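Local coordinates for protein histone-lysine N-methyltransferase, H3 lysine-9 specific SUVH6 (Arabidopsis thaliana, PDB 6A5N) that methylates a lysine in the tail of histone H3 through its SET domain and probably contacts DNA through its SRA domain, at residues S257-I262 against P354-K359; I405-D410 against D495-L500; N454-P459 against E491-Y496; A463-Y468 against P476-F481. The protein carries 1 engineered substitution. One frame throughout, in Å; residues are numbered along the deposited sequence.

In the fold
From the N terminus, interaction 1 comes first: 257-262, in the Pre-SET range, pairs with 354-359 and closes a loop of 91 residues with little regular structure. The other three lie in the SET range. Interaction 2 joins 405-410 to 495-500 and interaction 3 pairs 454-459 with 491-496 in parallel; the hairpin of interaction 4 is nested inside the loops closed by both. Interactions 2 and 3 end on the same piece of chain, sharing Asp-495 and Tyr-496. Phe-358 packs on Glu-491 to link interactions 1 and 3, Tyr-494 on Phe-480 links 3 and 4, and Gly-406 meets Asn-465 between 2 and 4.

Interaction 1. Residues S257-I262 against P354-K359; sequences SAVNEI and PLEIFK
Ile-357 is held by both its amide and its carbonyl: its N gives a hydrogen bond to Ser-257 O (2.9 Å), and its O accepts one from Val-259 N (2.9 Å). A third main-chain bond, Lys-359 N to Val-259 O at 3.1 Å, continues the series. Before the first of these bonds, a water takes over the bridging, accepting from Ser-257 N and donating to Leu-355 O. Asn-260 OD1 turns back on its own chain and accepts from Ile-262 N at 2.6 Å, an Asx turn in which the donor stands above the carbonyl plane of the amide. The bonding is that of a parallel strand pair, central in a four-stranded mixed sheet flanked by 242-244 and 364-369, which sets a strand of the Pre-SET range beside strands 355-360 and 364-369, the last in the SET range. On one face Ala-258 CB rests against Ile-357 CG1 at 3.5 Å, a branch carried there by its place between the backbone N and the carbonyl carbon (chi1 70°). On the other face Val-259 CG2 sits 3.2 Å from Glu-356 OE2, the two side chains crossing nearly at a right angle, while the same carboxylate oxygen forms a salt bridge with Arg-368 of the adjoining strand. Asn-260 and Lys-359 run side by side in the same direction, with Asn-260 CG 3.5 Å from Lys-359 CB. An alanine in place of Asn-260 is likely to leave the Ile-262 amide without this acceptor and the lysine chain without its neighbour along that side.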
loop_
_atom_site.group_PDB
_atom_site.type_symbol
_atom_site.label_atom_id
_atom_site.label_comp_id
_atom_site.label_asym_id
_atom_site.label_seq_id
_atom_site.Cartn_x
_atom_site.Cartn_y
_atom_site.Cartn_z
ATOM N N SER A 257 13.672 15.864 3.955
ATOM C CA SER A 257 13.903 16.536 5.228
ATOM C C SER A 257 14.000 15.577 6.407
ATOM O O SER A 257 13.512 14.438 6.363
ATOM C CB SER A 257 12.797 17.562 5.487
ATOM O OG SER A 257 12.828 18.583 4.509
ATOM N N ALA A 258 14.665 16.051 7.453
ATOM C CA ALA A 258 14.863 15.269 8.661
ATOM C C ALA A 258 14.183 15.974 9.810
ATOM O O ALA A 258 14.439 17.158 10.044
ATOM C CB ALA A 258 16.349 15.087 8.947
ATOM N N VAL A 259 13.324 15.266 10.536
ATOM C CA VAL A 259 12.662 15.876 11.679
ATOM C C VAL A 259 12.806 15.065 12.965
ATOM O O VAL A 259 12.901 13.818 12.959
ATOM C CB VAL A 259 11.160 16.126 11.403
ATOM C CG1 VAL A 259 10.989 17.127 10.277
ATOM C CG2 VAL A 259 10.449 14.832 11.079
ATOM N N ASN A 260 12.842 15.807 14.069
ATOM C CA ASN A 260 12.884 15.241 15.405
ATOM C C ASN A 260 12.154 16.151 16.379
ATOM O O ASN A 260 12.413 17.355 16.424
ATOM C CB ASN A 260 14.333 15.032 15.848
ATOM C CG ASN A 260 14.443 14.407 17.223
ATOM O OD1 ASN A 260 13.452 13.995 17.829
ATOM N ND2 ASN A 260 15.668 14.306 17.708
ATOM N N GLU A 261 11.242 15.564 17.150
ATOM C CA GLU A 261 10.476 16.278 18.170
ATOM C C GLU A 261 10.661 15.585 19.519
ATOM O O GLU A 261 9.888 15.796 20.458
ATOM C CB GLU A 261 8.999 16.333 17.773
ATOM C CG GLU A 261 8.453 14.975 17.313
ATOM C CD GLU A 261 7.153 15.081 16.532
ATOM O OE1 GLU A 261 7.023 16.008 15.702
ATOM O OE2 GLU A 261 6.264 14.228 16.741
ATOM N N ILE A 262 11.706 14.760 19.594
ATOM C CA ILE A 262 12.008 13.951 20.769
ATOM C C ILE A 262 13.394 14.307 21.329
ATOM O O ILE A 262 13.827 13.741 22.333
ATOM C CB ILE A 262 11.956 12.434 20.422
ATOM C CG1 ILE A 262 10.857 12.142 19.392
ATOM C CG2 ILE A 262 11.781 11.571 21.680
ATOM C CD1 ILE A 262 9.434 12.347 19.906
ATOM N N PRO A 354 6.940 12.056 -1.491
ATOM C CA PRO A 354 7.488 12.924 -0.449
ATOM C C PRO A 354 7.958 12.081 0.724
ATOM O O PRO A 354 7.125 11.552 1.466
ATOM C CB PRO A 354 6.297 13.817 -0.070
ATOM C CG PRO A 354 5.085 13.010 -0.407
ATOM C CD PRO A 354 5.463 12.102 -1.548
ATOM N N LEU A 355 9.268 11.947 0.891
ATOM C CA LEU A 355 9.815 11.164 1.992
ATOM C C LEU A 355 10.510 12.054 3.010
ATOM O O LEU A 355 11.024 13.125 2.661
ATOM C CB LEU A 355 10.793 10.126 1.461
ATOM C CG LEU A 355 10.154 9.066 0.563
ATOM C CD1 LEU A 355 11.146 8.006 0.100
ATOM C CD2 LEU A 355 8.986 8.424 1.271
ATOM N N GLU A 356 10.505 11.628 4.270
ATOM C CA GLU A 356 11.295 12.308 5.294
ATOM C C GLU A 356 11.841 11.282 6.283
ATOM O O GLU A 356 11.247 10.207 6.483
ATOM C CB GLU A 356 10.463 13.378 6.023
ATOM C CG GLU A 356 9.660 12.844 7.200
ATOM C CD GLU A 356 8.834 13.916 7.912
ATOM O OE1 GLU A 356 8.662 15.025 7.360
ATOM O OE2 GLU A 356 8.352 13.636 9.028
ATOM N N ILE A 357 12.982 11.597 6.886
ATOM C CA ILE A 357 13.511 10.737 7.937
ATOM C C ILE A 357 13.216 11.378 9.290
ATOM O O ILE A 357 13.215 12.606 9.418
ATOM C CB ILE A 357 15.015 10.468 7.768
ATOM C CG1 ILE A 357 15.841 11.721 8.053
ATOM C CG2 ILE A 357 15.296 9.926 6.368
ATOM C CD1 ILE A 357 17.229 11.421 8.593
ATOM N N PHE A 358 12.895 10.560 10.272
ATOM C CA PHE A 358 12.473 11.088 11.547
ATOM C C PHE A 358 13.008 10.256 12.672
ATOM O O PHE A 358 13.247 9.086 12.484
ATOM C CB PHE A 358 10.960 11.106 11.605
ATOM C CG PHE A 358 10.356 9.760 11.688
ATOM C CD1 PHE A 358 9.975 9.247 12.890
ATOM C CD2 PHE A 358 10.165 9.016 10.562
ATOM C CE1 PHE A 358 9.420 8.009 12.972
ATOM C CE2 PHE A 358 9.618 7.774 10.632
ATOM C CZ PHE A 358 9.246 7.270 11.840
ATOM N N LYS A 359 13.250 10.888 13.809
ATOM C CA LYS A 359 13.619 10.163 15.014
ATOM C C LYS A 359 12.427 9.449 15.625
ATOM O O LYS A 359 11.344 10.000 15.683
ATOM C CB LYS A 359 14.234 11.096 16.036
ATOM C CG LYS A 359 15.664 10.747 16.375
ATOM C CD LYS A 359 15.780 9.953 17.653
ATOM C CE LYS A 359 15.907 10.883 18.840
ATOM N NZ LYS A 359 16.773 10.310 19.901
HETATM O O HOH W 1 10.649 16.002 3.242
#

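Interaction 2. Residues I405-D410 against D495-L500; sequences IGNRYD and DYNYAL
Leu-500 packs against Tyr-409 and Arg-408, and this is the more enclosed part of the contact. Its CD1 lies 3.7 Å from Tyr-409 O, and its CB stays 4.2 Å from Arg-408 CD. Toward Asn-497, which is exposed, the contact becomes its loose, solvent-facing margin, held by weak and bent bonds. The first torsion of Arg-408 brings CG almost into line with the backbone N (chi1 -14°), and the chain then runs extended to NE, which comes beside Tyr-498 O. The modelled separation there is too short to be trusted, and the bond it suggests is weak. NE also makes a weak hydrogen bond to Asn-497 OD1 at 3.0 Å, and NH2 a second weak one to the same oxygen at 3.2 Å. The guanidinium plane of Arg-408 and the amide plane of Asn-497 stand 60° apart. The firmer polar partner of this arginine lies elsewhere: NH1 is in a salt bridge with Glu-432. Leu-500 also packs on Met-430, while Asp-410 pairs with Arg-428 and accepts from Ser-412 N. The contact thus sets the loop leading to strand 502-504 beside strand 409-410, itself paired antiparallel with 430-431 and followed closely by helix 412-421.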
loop_
_atom_site.group_PDB
_atom_site.type_symbol
_atom_site.label_atom_id
_atom_site.label_comp_id
_atom_site.label_asym_id
_atom_site.label_seq_id
_atom_site.Cartn_x
_atom_site.Cartn_y
_atom_site.Cartn_z
ATOM N N ILE A 405 21.729 -8.837 -0.444
ATOM C CA ILE A 405 20.889 -8.906 -1.637
ATOM C C ILE A 405 20.191 -10.266 -1.743
ATOM O O ILE A 405 20.850 -11.306 -1.822
ATOM C CB ILE A 405 21.705 -8.633 -2.933
ATOM C CG1 ILE A 405 22.216 -7.187 -2.953
ATOM C CG2 ILE A 405 20.857 -8.888 -4.163
ATOM C CD1 ILE A 405 22.809 -6.745 -4.290
ATOM N N GLY A 406 18.858 -10.243 -1.731
ATOM C CA GLY A 406 18.045 -11.445 -1.822
ATOM C C GLY A 406 18.225 -12.308 -3.060
ATOM O O GLY A 406 17.949 -11.889 -4.182
ATOM N N ASN A 407 18.677 -13.534 -2.823
ATOM C CA ASN A 407 18.891 -14.545 -3.849
ATOM C C ASN A 407 17.701 -15.499 -4.000
ATOM O O ASN A 407 17.368 -15.920 -5.111
ATOM C CB ASN A 407 20.143 -15.355 -3.513
ATOM C CG ASN A 407 20.271 -15.636 -2.013
ATOM O OD1 ASN A 407 19.842 -14.831 -1.181
ATOM N ND2 ASN A 407 20.845 -16.791 -1.664
ATOM N N ARG A 408 17.059 -15.825 -2.879
ATOM C CA ARG A 408 16.064 -16.891 -2.822
ATOM C C ARG A 408 14.685 -16.462 -3.311
ATOM O O ARG A 408 14.365 -15.268 -3.343
ATOM C CB ARG A 408 15.929 -17.411 -1.392
ATOM C CG ARG A 408 17.038 -16.988 -0.448
ATOM C CD ARG A 408 16.770 -17.548 0.935
ATOM N NE ARG A 408 17.692 -17.038 1.948
ATOM C CZ ARG A 408 18.930 -17.479 2.135
ATOM N NH1 ARG A 408 19.418 -18.444 1.375
ATOM N NH2 ARG A 408 19.689 -16.956 3.086
ATOM N N TYR A 409 13.872 -17.451 -3.683
ATOM C CA TYR A 409 12.516 -17.219 -4.175
ATOM C C TYR A 409 11.699 -18.501 -4.079
ATOM O O TYR A 409 12.247 -19.603 -4.095
ATOM C CB TYR A 409 12.531 -16.710 -5.619
ATOM C CG TYR A 409 11.168 -16.616 -6.268
ATOM C CD1 TYR A 409 10.380 -15.488 -6.094
ATOM C CD2 TYR A 409 10.681 -17.645 -7.076
ATOM C CE1 TYR A 409 9.139 -15.381 -6.693
ATOM C CE2 TYR A 409 9.437 -17.555 -7.676
ATOM C CZ TYR A 409 8.668 -16.417 -7.480
ATOM O OH TYR A 409 7.426 -16.307 -8.081
ATOM N N ASP A 410 10.386 -18.333 -3.972
ATOM C CA ASP A 410 9.425 -19.411 -3.797
ATOM C C ASP A 410 8.212 -19.053 -4.655
ATOM O O ASP A 410 7.730 -17.911 -4.597
ATOM C CB ASP A 410 9.055 -19.554 -2.314
ATOM C CG ASP A 410 8.245 -20.795 -2.024
ATOM O OD1 ASP A 410 8.479 -21.409 -0.964
ATOM O OD2 ASP A 410 7.361 -21.152 -2.830
ATOM N N ASP A 495 10.898 -6.656 6.174
ATOM C CA ASP A 495 11.354 -7.832 6.890
ATOM C C ASP A 495 12.689 -8.409 6.447
ATOM O O ASP A 495 13.224 -8.031 5.433
ATOM C CB ASP A 495 10.303 -8.914 6.829
ATOM C CG ASP A 495 10.293 -9.779 8.044
ATOM O OD1 ASP A 495 11.289 -9.771 8.770
ATOM O OD2 ASP A 495 9.291 -10.477 8.266
ATOM N N TYR A 496 13.214 -9.327 7.248
ATOM C CA TYR A 496 14.462 -10.037 6.982
ATOM C C TYR A 496 14.367 -11.093 5.916
ATOM O O TYR A 496 13.303 -11.508 5.555
ATOM C CB TYR A 496 15.026 -10.645 8.258
ATOM C CG TYR A 496 15.776 -9.636 9.060
ATOM C CD1 TYR A 496 16.837 -8.953 8.513
ATOM C CD2 TYR A 496 15.393 -9.324 10.347
ATOM C CE1 TYR A 496 17.514 -7.993 9.232
ATOM C CE2 TYR A 496 16.062 -8.369 11.077
ATOM C CZ TYR A 496 17.126 -7.714 10.516
ATOM O OH TYR A 496 17.791 -6.769 11.240
ATOM N N ASN A 497 15.508 -11.497 5.390
ATOM C CA ASN A 497 15.527 -12.304 4.193
ATOM C C ASN A 497 14.876 -13.681 4.268
ATOM O O ASN A 497 14.071 -14.020 3.422
ATOM C CB ASN A 497 16.973 -12.316 3.616
ATOM C CG ASN A 497 17.655 -13.682 3.660
ATOM O OD1 ASN A 497 18.104 -14.190 2.632
ATOM N ND2 ASN A 497 17.742 -14.273 4.846
ATOM N N TYR A 498 15.189 -14.445 5.298
ATOM C CA TYR A 498 14.604 -15.764 5.493
ATOM C C TYR A 498 15.264 -16.884 4.729
ATOM O O TYR A 498 16.034 -16.645 3.833
ATOM C CB TYR A 498 13.097 -15.740 5.268
ATOM C CG TYR A 498 12.363 -14.945 6.324
ATOM C CD1 TYR A 498 12.979 -14.616 7.528
ATOM C CD2 TYR A 498 11.068 -14.518 6.121
ATOM C CE1 TYR A 498 12.335 -13.888 8.489
ATOM C CE2 TYR A 498 10.412 -13.788 7.087
ATOM C CZ TYR A 498 11.056 -13.482 8.270
ATOM O OH TYR A 498 10.436 -12.765 9.257
ATOM N N ALA A 499 14.963 -18.113 5.110
ATOM C CA ALA A 499 15.658 -19.257 4.570
ATOM C C ALA A 499 14.884 -20.061 3.564
ATOM O O ALA A 499 15.399 -20.990 2.977
ATOM C CB ALA A 499 16.119 -20.152 5.689
ATOM N N LEU A 500 13.629 -19.741 3.383
ATOM C CA LEU A 500 12.865 -20.325 2.297
ATOM C C LEU A 500 12.389 -21.708 2.689
ATOM O O LEU A 500 11.527 -22.286 2.045
ATOM C CB LEU A 500 13.681 -20.347 0.995
ATOM C CG LEU A 500 13.800 -21.636 0.207
ATOM C CD1 LEU A 500 12.918 -21.500 -1.002
ATOM C CD2 LEU A 500 15.219 -21.864 -0.245
#

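Interaction 3. Residues N454-P459 against E491-Y496; sequences NHSCSP and ELCYDY
Asn-454 to Pro-459 and Glu-491 to Tyr-496 carry the NHSCSP and ELCYDY sequences that mark SET domains, and their pairing is consistent with the pseudoknot by which this fold brings two distant pieces of chain together near its active site. A short parallel bridge joins them. Tyr-494 N donates to Asn-454 O in the carbonyl plane (3.2 Å), whereas Ser-456 N reaches Tyr-494 O from above that carbonyl's plane, also at 3.2 Å. Asn-454 ND2 gives a hydrogen bond to Glu-491 OE2 at 2.9 Å, tilted modestly from its own amide plane. That nitrogen also serves Trp-365 O, and the other oxygen of the glutamate, OE1, is paired with Arg-363. His-455 sits in an aromatic cluster. Over one face of its ring, above the centre, lies Tyr-496 OH; the two rings are nearly parallel but slid apart, so that they hardly overlap. Toward Tyr-494 it turns an edge instead, an offset edge-to-face pair with planes at 71°, and Tyr-494 in turn stacks on Phe-480. On the far side of the strands Pro-459 CB packs against Cys-493 O at 3.3 Å. Cys-493 SG lies between its backbone N and carbonyl carbon (chi1 36°), a setting that turns the sulfur to Ser-456, whose CB it meets at 3.4 Å.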
loop_
_atom_site.group_PDB
_atom_site.type_symbol
_atom_site.label_atom_id
_atom_site.label_comp_id
_atom_site.label_asym_id
_atom_site.label_seq_id
_atom_site.Cartn_x
_atom_site.Cartn_y
_atom_site.Cartn_z
ATOM N N ASN A 454 13.884 0.882 8.622
ATOM C CA ASN A 454 14.067 -0.102 9.687
ATOM C C ASN A 454 13.386 -1.424 9.371
ATOM O O ASN A 454 12.634 -1.530 8.396
ATOM C CB ASN A 454 13.541 0.430 11.025
ATOM C CG ASN A 454 14.309 1.639 11.517
ATOM O OD1 ASN A 454 15.484 1.541 11.877
ATOM N ND2 ASN A 454 13.641 2.782 11.565
ATOM N N HIS A 455 13.641 -2.423 10.212
ATOM C CA HIS A 455 13.120 -3.767 9.993
ATOM C C HIS A 455 11.897 -4.073 10.854
ATOM O O HIS A 455 11.791 -3.597 11.983
ATOM C CB HIS A 455 14.221 -4.797 10.257
ATOM C CG HIS A 455 15.610 -4.236 10.170
ATOM N ND1 HIS A 455 16.182 -3.500 11.184
ATOM C CD2 HIS A 455 16.538 -4.305 9.184
ATOM C CE1 HIS A 455 17.404 -3.143 10.830
ATOM N NE2 HIS A 455 17.643 -3.616 9.620
ATOM N N SER A 456 10.964 -4.859 10.323
ATOM C CA SER A 456 9.736 -5.190 11.055
ATOM C C SER A 456 9.219 -6.594 10.775
ATOM O O SER A 456 9.325 -7.089 9.645
ATOM C CB SER A 456 8.633 -4.180 10.718
ATOM O OG SER A 456 7.582 -4.228 11.665
ATOM N N CYS A 457 8.648 -7.209 11.809
ATOM C CA CYS A 457 7.984 -8.510 11.724
ATOM C C CYS A 457 6.658 -8.418 10.963
ATOM O O CYS A 457 6.144 -9.424 10.473
ATOM C CB CYS A 457 7.744 -9.073 13.137
ATOM S SG CYS A 457 9.211 -9.129 14.205
ATOM N N SER A 458 6.104 -7.209 10.888
ATOM C CA SER A 458 4.981 -6.936 10.000
ATOM C C SER A 458 5.286 -5.705 9.132
ATOM O O SER A 458 4.913 -4.585 9.477
ATOM C CB SER A 458 3.695 -6.735 10.807
ATOM O OG SER A 458 3.444 -5.362 11.059
ATOM N N PRO A 459 5.970 -5.917 7.998
ATOM C CA PRO A 459 6.388 -4.855 7.073
ATOM C C PRO A 459 5.315 -4.376 6.096
ATOM O O PRO A 459 4.428 -5.151 5.714
ATOM C CB PRO A 459 7.517 -5.523 6.288
ATOM C CG PRO A 459 7.099 -6.952 6.207
ATOM C CD PRO A 459 6.418 -7.246 7.536
ATOM N N GLU A 491 5.322 4.359 9.552
ATOM C CA GLU A 491 6.735 4.097 9.333
ATOM C C GLU A 491 6.944 3.055 8.254
ATOM O O GLU A 491 6.197 2.078 8.146
ATOM C CB GLU A 491 7.397 3.640 10.627
ATOM C CG GLU A 491 8.876 4.000 10.726
ATOM C CD GLU A 491 9.595 3.203 11.792
ATOM O OE1 GLU A 491 8.939 2.427 12.524
ATOM O OE2 GLU A 491 10.826 3.359 11.893
ATOM N N LEU A 492 7.973 3.259 7.452
ATOM C CA LEU A 492 8.275 2.313 6.404
ATOM C C LEU A 492 9.254 1.269 6.932
ATOM O O LEU A 492 10.319 1.602 7.464
ATOM C CB LEU A 492 8.817 3.051 5.178
ATOM C CG LEU A 492 7.843 4.107 4.647
ATOM C CD1 LEU A 492 8.424 4.894 3.477
ATOM C CD2 LEU A 492 6.529 3.467 4.257
ATOM N N CYS A 493 8.876 0.003 6.811
ATOM C CA CYS A 493 9.748 -1.080 7.246
ATOM C C CYS A 493 9.658 -2.298 6.329
ATOM O O CYS A 493 8.624 -2.529 5.672
ATOM C CB CYS A 493 9.412 -1.467 8.689
ATOM S SG CYS A 493 7.644 -1.361 9.074
ATOM N N TYR A 494 10.764 -3.049 6.264
ATOM C CA TYR A 494 10.818 -4.318 5.521
ATOM C C TYR A 494 11.311 -5.433 6.447
ATOM O O TYR A 494 12.103 -5.172 7.354
ATOM C CB TYR A 494 11.725 -4.209 4.277
ATOM C CG TYR A 494 13.173 -3.869 4.554
ATOM C CD1 TYR A 494 14.122 -4.867 4.730
ATOM C CD2 TYR A 494 13.595 -2.548 4.600
ATOM C CE1 TYR A 494 15.448 -4.556 4.966
ATOM C CE2 TYR A 494 14.913 -2.225 4.835
ATOM C CZ TYR A 494 15.839 -3.230 5.013
ATOM O OH TYR A 494 17.157 -2.898 5.248
ATOM N N ASP A 495 10.898 -6.656 6.174
ATOM C CA ASP A 495 11.354 -7.832 6.890
ATOM C C ASP A 495 12.689 -8.409 6.447
ATOM O O ASP A 495 13.224 -8.031 5.433
ATOM C CB ASP A 495 10.303 -8.914 6.829
ATOM C CG ASP A 495 10.293 -9.779 8.044
ATOM O OD1 ASP A 495 11.289 -9.771 8.770
ATOM O OD2 ASP A 495 9.291 -10.477 8.266
ATOM N N TYR A 496 13.214 -9.327 7.248
ATOM C CA TYR A 496 14.462 -10.037 6.982
ATOM C C TYR A 496 14.367 -11.093 5.916
ATOM O O TYR A 496 13.303 -11.508 5.555
ATOM C CB TYR A 496 15.026 -10.645 8.258
ATOM C CG TYR A 496 15.776 -9.636 9.060
ATOM C CD1 TYR A 496 16.837 -8.953 8.513
ATOM C CD2 TYR A 496 15.393 -9.324 10.347
ATOM C CE1 TYR A 496 17.514 -7.993 9.232
ATOM C CE2 TYR A 496 16.062 -8.369 11.077
ATOM C CZ TYR A 496 17.126 -7.714 10.516
ATOM O OH TYR A 496 17.791 -6.769 11.240
#

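Interaction 4. Residues A463-Y468 against P476-F481; sequences AQNVLY and PHVMFF
Two first torsions bring Tyr-468 over His-477: the tyrosine CG is set between its backbone N and carbonyl carbon (chi1 62°), while the histidine CG is anti to its carbonyl carbon (chi1 -62°). The rings stack face to face with centroids 4.5 Å apart, Tyr-468 CE2 lying above the centre of the imidazole, whose ND1 is hydrogen-bonded to Glu-381. A serine at His-477 would probably deprive the tyrosine ring of its stacking partner and Glu-381 of this hydrogen bond. Next along the histidine's face, Val-466 CG2 presses on Met-479 CG at 3.5 Å, and Met-479 CE reaches the edge of the Tyr-468 ring. On the face of Asn-465 and Val-478, Asn-465 OD1 lies 3.4 Å from Pro-476 CG, while its ND2 is hydrogen-bonded to Gly-406 O. Gln-464/Met-479, with Met-479 N to Gln-464 O nearly straight (2.9 Å), and Val-466/His-477 are hydrogen-bonded pairs; Ala-463/Phe-480 and Asn-465/Val-478 are not. This is antiparallel pairing, and because strands 461-467 and 477-482 are successive it forms a beta hairpin, the middle of a four-stranded mixed sheet joining strand 329-330 of the Pre-SET range to SET strands, with 378-381 at the other edge.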
loop_
_atom_site.group_PDB
_atom_site.type_symbol
_atom_site.label_atom_id
_atom_site.label_comp_id
_atom_site.label_asym_id
_atom_site.label_seq_id
_atom_site.Cartn_x
_atom_site.Cartn_y
_atom_site.Cartn_z
ATOM N N ALA A 463 11.269 -5.982 -0.756
ATOM C CA ALA A 463 12.385 -5.712 -1.666
ATOM C C ALA A 463 12.240 -6.490 -2.974
ATOM O O ALA A 463 11.982 -7.694 -2.959
ATOM C CB ALA A 463 13.711 -6.044 -0.991
ATOM N N GLN A 464 12.418 -5.811 -4.101
ATOM C CA GLN A 464 12.294 -6.455 -5.402
ATOM C C GLN A 464 13.553 -6.198 -6.218
ATOM O O GLN A 464 14.089 -5.097 -6.191
ATOM C CB GLN A 464 11.033 -5.938 -6.111
ATOM C CG GLN A 464 10.922 -6.279 -7.591
ATOM C CD GLN A 464 10.590 -7.727 -7.837
ATOM O OE1 GLN A 464 9.513 -8.194 -7.465
ATOM N NE2 GLN A 464 11.511 -8.451 -8.480
ATOM N N ASN A 465 14.045 -7.215 -6.914
ATOM C CA ASN A 465 15.258 -7.065 -7.703
ATOM C C ASN A 465 14.952 -6.600 -9.125
ATOM O O ASN A 465 14.263 -7.300 -9.877
ATOM C CB ASN A 465 16.035 -8.386 -7.725
ATOM C CG ASN A 465 16.659 -8.720 -6.389
ATOM O OD1 ASN A 465 17.086 -7.829 -5.661
ATOM N ND2 ASN A 465 16.762 -10.005 -6.081
ATOM N N VAL A 466 15.439 -5.423 -9.511
ATOM C CA VAL A 466 15.244 -5.014 -10.899
ATOM C C VAL A 466 16.571 -4.928 -11.655
ATOM O O VAL A 466 17.617 -4.573 -11.096
ATOM C CB VAL A 466 14.491 -3.662 -11.025
ATOM C CG1 VAL A 466 13.248 -3.639 -10.122
ATOM C CG2 VAL A 466 15.400 -2.497 -10.717
ATOM N N LEU A 467 16.520 -5.293 -12.931
ATOM C CA LEU A 467 17.668 -5.148 -13.808
ATOM C C LEU A 467 17.391 -4.150 -14.923
ATOM O O LEU A 467 16.511 -4.363 -15.763
ATOM C CB LEU A 467 18.073 -6.504 -14.393
ATOM C CG LEU A 467 18.838 -7.414 -13.433
ATOM C CD1 LEU A 467 19.115 -8.788 -14.018
ATOM C CD2 LEU A 467 20.125 -6.751 -13.034
ATOM N N TYR A 468 18.102 -3.031 -14.854
ATOM C CA TYR A 468 18.378 -2.166 -15.989
ATOM C C TYR A 468 19.871 -1.946 -15.832
ATOM O O TYR A 468 20.462 -2.535 -14.917
ATOM C CB TYR A 468 17.565 -0.862 -15.962
ATOM C CG TYR A 468 17.813 0.050 -14.772
ATOM C CD1 TYR A 468 18.482 1.257 -14.926
ATOM C CD2 TYR A 468 17.349 -0.283 -13.502
ATOM C CE1 TYR A 468 18.709 2.096 -13.849
ATOM C CE2 TYR A 468 17.564 0.550 -12.420
ATOM C CZ TYR A 468 18.244 1.738 -12.594
ATOM O OH TYR A 468 18.452 2.560 -11.505
ATOM N N PRO A 476 21.585 -7.290 -8.826
ATOM C CA PRO A 476 20.462 -6.463 -9.275
ATOM C C PRO A 476 20.334 -5.196 -8.458
ATOM O O PRO A 476 21.038 -5.059 -7.461
ATOM C CB PRO A 476 19.257 -7.362 -9.023
ATOM C CG PRO A 476 19.646 -8.135 -7.813
ATOM C CD PRO A 476 21.116 -8.428 -8.008
ATOM N N HIS A 477 19.455 -4.289 -8.862
ATOM C CA HIS A 477 19.108 -3.182 -7.986
ATOM C C HIS A 477 18.016 -3.639 -7.013
ATOM O O HIS A 477 17.129 -4.421 -7.391
ATOM C CB HIS A 477 18.637 -1.971 -8.785
ATOM C CG HIS A 477 19.669 -1.415 -9.715
ATOM N ND1 HIS A 477 20.253 -0.179 -9.529
ATOM C CD2 HIS A 477 20.201 -1.913 -10.858
ATOM C CE1 HIS A 477 21.107 0.051 -10.510
ATOM N NE2 HIS A 477 21.095 -0.985 -11.329
ATOM N N VAL A 478 18.085 -3.168 -5.766
ATOM C CA VAL A 478 17.048 -3.469 -4.770
ATOM C C VAL A 478 16.064 -2.310 -4.679
ATOM O O VAL A 478 16.398 -1.226 -4.189
ATOM C CB VAL A 478 17.655 -3.755 -3.390
ATOM C CG1 VAL A 478 16.564 -4.019 -2.354
ATOM C CG2 VAL A 478 18.568 -4.954 -3.482
ATOM N N MET A 479 14.849 -2.546 -5.162
ATOM C CA MET A 479 13.818 -1.526 -5.200
ATOM C C MET A 479 12.719 -1.866 -4.216
ATOM O O MET A 479 12.128 -2.946 -4.296
ATOM C CB MET A 479 13.255 -1.400 -6.611
ATOM C CG MET A 479 14.310 -1.107 -7.651
ATOM S SD MET A 479 15.398 0.205 -7.070
ATOM C CE MET A 479 16.203 0.689 -8.605
ATOM N N PHE A 480 12.469 -0.966 -3.270
ATOM C CA PHE A 480 11.421 -1.197 -2.292
ATOM C C PHE A 480 10.065 -0.840 -2.898
ATOM O O PHE A 480 9.896 0.232 -3.498
ATOM C CB PHE A 480 11.687 -0.386 -1.019
ATOM C CG PHE A 480 12.930 -0.812 -0.276
ATOM C CD1 PHE A 480 13.014 -2.079 0.311
ATOM C CD2 PHE A 480 14.007 0.054 -0.149
ATOM C CE1 PHE A 480 14.157 -2.472 1.004
ATOM C CE2 PHE A 480 15.148 -0.329 0.547
ATOM C CZ PHE A 480 15.224 -1.595 1.117
ATOM N N PHE A 481 9.111 -1.756 -2.773
ATOM C CA PHE A 481 7.752 -1.479 -3.192
ATOM C C PHE A 481 6.854 -1.607 -1.982
ATOM O O PHE A 481 7.284 -2.126 -0.939
ATOM C CB PHE A 481 7.310 -2.430 -4.304
ATOM C CG PHE A 481 7.900 -2.112 -5.647
ATOM C CD1 PHE A 481 9.146 -2.622 -6.026
ATOM C CD2 PHE A 481 7.199 -1.309 -6.542
ATOM C CE1 PHE A 481 9.687 -2.327 -7.287
ATOM C CE2 PHE A 481 7.732 -1.012 -7.800
ATOM C CZ PHE A 481 8.977 -1.522 -8.167
#